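Local structure of glutamate racemase (Francisella tularensis subsp. tularensis, 3OUT) at residues E69-I74 with S217-N222; R8-F13 with K24-I29. The protein is a glutamate racemase, an enzyme of the Asp/Glu/hydantoin racemase family built of two alpha/beta domains, each around a parallel beta sheet. All coordinates share one frame; numbering follows the deposited sequence.

Contact 1: E69-I74 with S217-N222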
loop_
_atom_site.group_PDB
_atom_site.type_symbol
_atom_site.label_atom_id
_atom_site.label_comp_id
_atom_site.label_asym_id
_atom_site.label_seq_id
_atom_site.Cartn_x
_atom_site.Cartn_y
_atom_site.Cartn_z
ATOM N N GLU B 69 -13.095 11.722 12.592
ATOM C CA GLU B 69 -13.360 12.628 13.721
ATOM C C GLU B 69 -13.645 11.840 15.001
ATOM O O GLU B 69 -14.664 12.068 15.690
ATOM C CB GLU B 69 -14.445 13.654 13.403
ATOM C CG GLU B 69 -14.026 14.622 12.319
ATOM C CD GLU B 69 -15.081 15.665 11.980
ATOM O OE1 GLU B 69 -16.288 15.358 11.897
ATOM O OE2 GLU B 69 -14.672 16.815 11.847
ATOM N N VAL B 70 -12.760 10.876 15.302
ATOM C CA VAL B 70 -12.796 10.210 16.609
ATOM C C VAL B 70 -12.497 11.227 17.717
ATOM O O VAL B 70 -11.732 12.167 17.486
ATOM C CB VAL B 70 -11.837 9.008 16.700
ATOM C CG1 VAL B 70 -12.248 7.893 15.687
ATOM C CG2 VAL B 70 -10.360 9.425 16.467
ATOM N N LYS B 71 -13.015 11.012 18.922
ATOM C CA LYS B 71 -12.684 11.907 20.074
ATOM C C LYS B 71 -11.449 11.482 20.869
ATOM O O LYS B 71 -10.894 12.268 21.645
ATOM C CB LYS B 71 -13.856 12.060 21.051
ATOM C CG LYS B 71 -14.322 10.784 21.667
ATOM C CD LYS B 71 -15.590 11.051 22.524
ATOM C CE LYS B 71 -16.139 9.803 23.066
ATOM N NZ LYS B 71 -17.415 10.135 23.891
ATOM N N ALA B 72 -11.022 10.238 20.657
ATOM C CA ALA B 72 -9.878 9.652 21.344
ATOM C C ALA B 72 -9.447 8.416 20.556
ATOM O O ALA B 72 -10.252 7.785 19.885
ATOM C CB ALA B 72 -10.219 9.233 22.809
ATOM N N ILE B 73 -8.180 8.101 20.670
ATOM C CA ILE B 73 -7.586 6.899 20.084
ATOM C C ILE B 73 -6.984 6.049 21.182
ATOM O O ILE B 73 -6.307 6.560 22.026
ATOM C CB ILE B 73 -6.529 7.277 19.053
ATOM C CG1 ILE B 73 -7.207 7.886 17.827
ATOM C CG2 ILE B 73 -5.690 6.029 18.613
ATOM C CD1 ILE B 73 -6.278 8.643 16.901
ATOM N N ILE B 74 -7.218 4.737 21.127
ATOM C CA ILE B 74 -6.445 3.798 21.889
ATOM C C ILE B 74 -5.671 2.908 20.924
ATOM O O ILE B 74 -6.268 2.255 20.052
ATOM C CB ILE B 74 -7.324 2.970 22.857
ATOM C CG1 ILE B 74 -6.550 1.814 23.512
ATOM C CG2 ILE B 74 -8.575 2.441 22.178
ATOM C CD1 ILE B 74 -7.232 1.429 24.882
ATOM N N SER B 217 -11.040 6.839 32.199
ATOM C CA SER B 217 -10.765 7.914 33.158
ATOM C C SER B 217 -10.626 9.240 32.449
ATOM O O SER B 217 -11.138 10.254 32.923
ATOM C CB SER B 217 -9.507 7.630 33.958
ATOM O OG SER B 217 -9.731 6.515 34.771
ATOM N N LEU B 218 -9.958 9.228 31.290
ATOM C CA LEU B 218 -9.800 10.429 30.519
ATOM C C LEU B 218 -11.139 10.976 30.064
ATOM O O LEU B 218 -11.394 12.164 30.199
ATOM C CB LEU B 218 -8.889 10.204 29.313
ATOM C CG LEU B 218 -8.464 11.432 28.498
ATOM C CD1 LEU B 218 -7.139 11.168 27.748
ATOM C CD2 LEU B 218 -9.553 11.879 27.540
ATOM N N LEU B 219 -11.993 10.130 29.495
ATOM C CA LEU B 219 -13.304 10.629 29.027
ATOM C C LEU B 219 -14.168 11.157 30.173
ATOM O O LEU B 219 -14.833 12.174 30.051
ATOM C CB LEU B 219 -14.067 9.538 28.292
ATOM C CG LEU B 219 -13.409 9.064 26.998
ATOM C CD1 LEU B 219 -14.217 7.926 26.421
ATOM C CD2 LEU B 219 -13.300 10.173 25.944
ATOM N N PHE B 220 -14.163 10.436 31.280
ATOM C CA PHE B 220 -14.953 10.826 32.437
ATOM C C PHE B 220 -14.480 12.159 32.995
ATOM O O PHE B 220 -15.286 13.079 33.225
ATOM C CB PHE B 220 -14.853 9.750 33.504
ATOM C CG PHE B 220 -15.466 10.147 34.808
ATOM C CD1 PHE B 220 -16.830 10.028 35.010
ATOM C CD2 PHE B 220 -14.677 10.643 35.831
ATOM C CE1 PHE B 220 -17.405 10.416 36.228
ATOM C CE2 PHE B 220 -15.251 11.020 37.061
ATOM C CZ PHE B 220 -16.601 10.902 37.253
ATOM N N GLU B 221 -13.177 12.272 33.221
ATOM C CA GLU B 221 -12.663 13.459 33.906
ATOM C C GLU B 221 -12.835 14.682 33.014
ATOM O O GLU B 221 -13.066 15.797 33.506
ATOM C CB GLU B 221 -11.206 13.262 34.325
ATOM C CG GLU B 221 -10.999 12.237 35.468
ATOM C CD GLU B 221 -11.612 12.654 36.835
ATOM O OE1 GLU B 221 -11.917 13.847 37.033
ATOM O OE2 GLU B 221 -11.792 11.767 37.703
ATOM N N ASN B 222 -12.780 14.475 31.702
ATOM C CA ASN B 222 -12.921 15.578 30.752
ATOM C C ASN B 222 -14.349 15.810 30.256
ATOM O O ASN B 222 -14.566 16.631 29.371
ATOM C CB ASN B 222 -11.910 15.411 29.606
ATOM C CG ASN B 222 -10.445 15.539 30.098
ATOM O OD1 ASN B 222 -10.082 16.519 30.744
ATOM N ND2 ASN B 222 -9.622 14.549 29.801
#

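Contact 2: R8-F13 with K24-I29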
loop_
_atom_site.group_PDB
_atom_site.type_symbol
_atom_site.label_atom_id
_atom_site.label_comp_id
_atom_site.label_asym_id
_atom_site.label_seq_id
_atom_site.Cartn_x
_atom_site.Cartn_y
_atom_site.Cartn_z
ATOM N N ARG B 8 -18.816 11.820 19.440
ATOM C CA ARG B 8 -17.932 11.239 18.453
ATOM C C ARG B 8 -17.480 9.858 18.931
ATOM O O ARG B 8 -17.497 9.583 20.148
ATOM C CB ARG B 8 -16.737 12.164 18.223
ATOM C CG ARG B 8 -17.106 13.367 17.356
ATOM C CD ARG B 8 -16.079 14.498 17.384
ATOM N NE ARG B 8 -16.700 15.710 16.853
ATOM C CZ ARG B 8 -16.059 16.697 16.236
ATOM N NH1 ARG B 8 -14.747 16.651 16.067
ATOM N NH2 ARG B 8 -16.748 17.737 15.787
ATOM N N PRO B 9 -17.095 8.977 17.987
ATOM C CA PRO B 9 -16.661 7.620 18.340
ATOM C C PRO B 9 -15.256 7.585 18.923
ATOM O O PRO B 9 -14.433 8.494 18.701
ATOM C CB PRO B 9 -16.700 6.874 17.005
ATOM C CG PRO B 9 -16.473 7.929 15.958
ATOM C CD PRO B 9 -16.958 9.238 16.539
ATOM N N ILE B 10 -14.977 6.498 19.637
ATOM C CA ILE B 10 -13.631 6.131 20.090
ATOM C C ILE B 10 -12.992 5.316 18.953
ATOM O O ILE B 10 -13.644 4.463 18.373
ATOM C CB ILE B 10 -13.728 5.225 21.331
ATOM C CG1 ILE B 10 -14.330 5.991 22.501
ATOM C CG2 ILE B 10 -12.355 4.656 21.720
ATOM C CD1 ILE B 10 -14.863 5.078 23.633
ATOM N N GLY B 11 -11.740 5.611 18.638
ATOM C CA GLY B 11 -10.982 4.850 17.654
ATOM C C GLY B 11 -10.124 3.812 18.340
ATOM O O GLY B 11 -9.294 4.158 19.189
ATOM N N VAL B 12 -10.289 2.556 17.950
ATOM C CA VAL B 12 -9.439 1.511 18.393
ATOM C C VAL B 12 -8.507 1.132 17.229
ATOM O O VAL B 12 -8.958 0.639 16.185
ATOM C CB VAL B 12 -10.218 0.238 18.882
ATOM C CG1 VAL B 12 -9.220 -0.882 19.207
ATOM C CG2 VAL B 12 -11.160 0.568 20.036
ATOM N N PHE B 13 -7.220 1.415 17.443
ATOM C CA PHE B 13 -6.150 1.383 16.436
ATOM C C PHE B 13 -5.326 0.103 16.578
ATOM O O PHE B 13 -4.601 -0.062 17.562
ATOM C CB PHE B 13 -5.341 2.661 16.676
ATOM C CG PHE B 13 -4.294 3.025 15.605
ATOM C CD1 PHE B 13 -3.596 2.080 14.871
ATOM C CD2 PHE B 13 -3.981 4.356 15.397
ATOM C CE1 PHE B 13 -2.638 2.489 13.965
ATOM C CE2 PHE B 13 -3.010 4.756 14.519
ATOM C CZ PHE B 13 -2.370 3.840 13.766
ATOM N N LYS B 24 -13.939 -5.344 23.114
ATOM C CA LYS B 24 -14.640 -6.116 24.126
ATOM C C LYS B 24 -14.564 -5.382 25.498
ATOM O O LYS B 24 -15.581 -5.186 26.195
ATOM C CB LYS B 24 -14.067 -7.533 24.186
ATOM C CG LYS B 24 -14.628 -8.426 25.312
ATOM C CD LYS B 24 -13.734 -9.649 25.566
ATOM C CE LYS B 24 -12.475 -9.308 26.409
ATOM N NZ LYS B 24 -11.547 -10.479 26.667
ATOM N N ASN B 25 -13.364 -4.962 25.855
ATOM C CA ASN B 25 -13.153 -4.334 27.143
ATOM C C ASN B 25 -13.947 -3.039 27.223
ATOM O O ASN B 25 -14.557 -2.743 28.156
ATOM C CB ASN B 25 -11.667 -4.049 27.389
ATOM C CG ASN B 25 -10.833 -5.307 27.618
ATOM O OD1 ASN B 25 -11.285 -6.277 28.131
ATOM N ND2 ASN B 25 -9.616 -5.223 27.285
ATOM N N LEU B 26 -13.874 -2.261 26.159
ATOM C CA LEU B 26 -14.581 -0.986 26.119
ATOM C C LEU B 26 -16.073 -1.175 26.234
ATOM O O LEU B 26 -16.722 -0.423 26.869
ATOM C CB LEU B 26 -14.243 -0.135 24.867
ATOM C CG LEU B 26 -12.814 0.387 24.753
ATOM C CD1 LEU B 26 -12.588 1.022 23.391
ATOM C CD2 LEU B 26 -12.435 1.373 25.847
HETATM N N MSE B 27 -16.586 -2.210 25.579
HETATM C CA MSE B 27 -18.013 -2.498 25.590
HETATM C C MSE B 27 -18.482 -2.891 26.984
HETATM O O MSE B 27 -19.676 -2.850 27.281
HETATM C CB MSE B 27 -18.344 -3.608 24.591
HETATM C CG MSE B 27 -18.356 -3.155 23.141
HETATM SE SE MSE B 27 -18.639 -4.627 21.894
HETATM C CE MSE B 27 -17.140 -5.760 22.419
ATOM N N SER B 28 -17.539 -3.271 27.840
ATOM C CA SER B 28 -17.877 -3.667 29.201
ATOM C C SER B 28 -17.842 -2.535 30.218
ATOM O O SER B 28 -18.434 -2.676 31.234
ATOM C CB SER B 28 -16.980 -4.812 29.688
ATOM O OG SER B 28 -15.745 -4.344 30.120
ATOM N N ILE B 29 -17.124 -1.452 29.897
ATOM C CA ILE B 29 -17.011 -0.307 30.833
ATOM C C ILE B 29 -17.655 0.977 30.304
ATOM O O ILE B 29 -17.925 1.901 31.092
ATOM C CB ILE B 29 -15.553 -0.017 31.304
ATOM C CG1 ILE B 29 -14.647 0.387 30.142
ATOM C CG2 ILE B 29 -14.959 -1.229 32.004
ATOM C CD1 ILE B 29 -13.203 0.649 30.572
#

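Contact 1: E69-I74 with S217-N222
L219 hangs from the last turn of helix 208-221 and pushes one branch of its fork, CD2, against the aliphatic part of K71, just ahead of strand 72-75. The two side chains cross at about a right angle, and the touch is light, with L219 CD2 4.1 Å from K71 CE. The same methyl lies near the short side chain of A72, where CB of A72 and CD2 of L219 are 4.5 Å apart, so one leucine branch is shared by two consecutive residues. Both A72 and K71 send their CB toward the helix. The lysine owes its course to its first torsion: CG is tucked between the backbone N and the carbonyl carbon (chi1 60°), and beyond it the chain runs fully extended. Its methylenes thus serve as an apolar surface for L219, while the ammonium group is carried past the leucine to partners of its own. There K71 NZ forms a salt bridge with E33 and is hydrogen-bonded to the carbonyl oxygens of L224 and D6, which probably compensates the charge of this buried lysine and holds the far end of its chain. L219 also packs on I10 of the neighbouring strand and on L224 and L225. L218 has its CB directed toward the strand but adds little. A72 touches L215 and I74 touches A211, one and two turns back along the helix. What results is the usual layering of a parallel alpha/beta domain, a helix laid over the face of a six-stranded sheet through small and branched aliphatic side chains and the methylenes of a lysine.

Contact 2: R8-F13 with K24-I29
The tight part of this contact is a single methyl: CD1 of L26, on helix 20-29, meets CG2 of V12 at 3.7 Å and CG2 of I10 at 4.0 Å. V12 and L26 reach toward each other tip to tip, whereas the I10 side chain passes L26 at a slant. I10 and V12 are two apart on strand 10-14, and both direct CB at the helix, so the leucine methyl sits against both of their methyls. In V12 the torsion that places CG1 opposite the backbone N (chi1 174°) leaves CG2 beside that N, where L26 meets it. I35 of strand 35-39 and S212 of helix 208-221 also touch L26, and all three residues of the contact are buried.

The outer part of the helix is looser and more polar. S28, exposed there, turns its hydroxyl back to the carbonyl oxygen of N25, S28 OG to N25 O being 2.8 Å, and S28 N bonds to the same oxygen. That carbonyl therefore accepts from two donors of one residue near the end of the helix.

Across the interface only methyls of aliphatic side chains meet, which implies that the helix of the beta-alpha-beta unit is held on its strand by hydrophobic burial and shape, without polar pairing.

In the fold
Both contacts lay a helix against one six-stranded parallel sheet, and their strands, 72-75 and 10-14, are neighbours in it. Backbone bonds join them directly, I74 N to G11 O and K71 N to P9 O. The touching residues of each are buried, although both helices carry exposed residues beyond them. Contact 2 is local, within one beta-alpha-beta unit, whereas contact 1 brings together segments 143 residues apart. I10 links them, touching the leucines of both helices. Their chemistry differs with place: at 8-13 with 24-29 the meeting is wholly aliphatic, while at 69-74 with 217-222, farther from the chain's centre, a lysine touches the helix with its methylenes, its charged end paired outside the two segments.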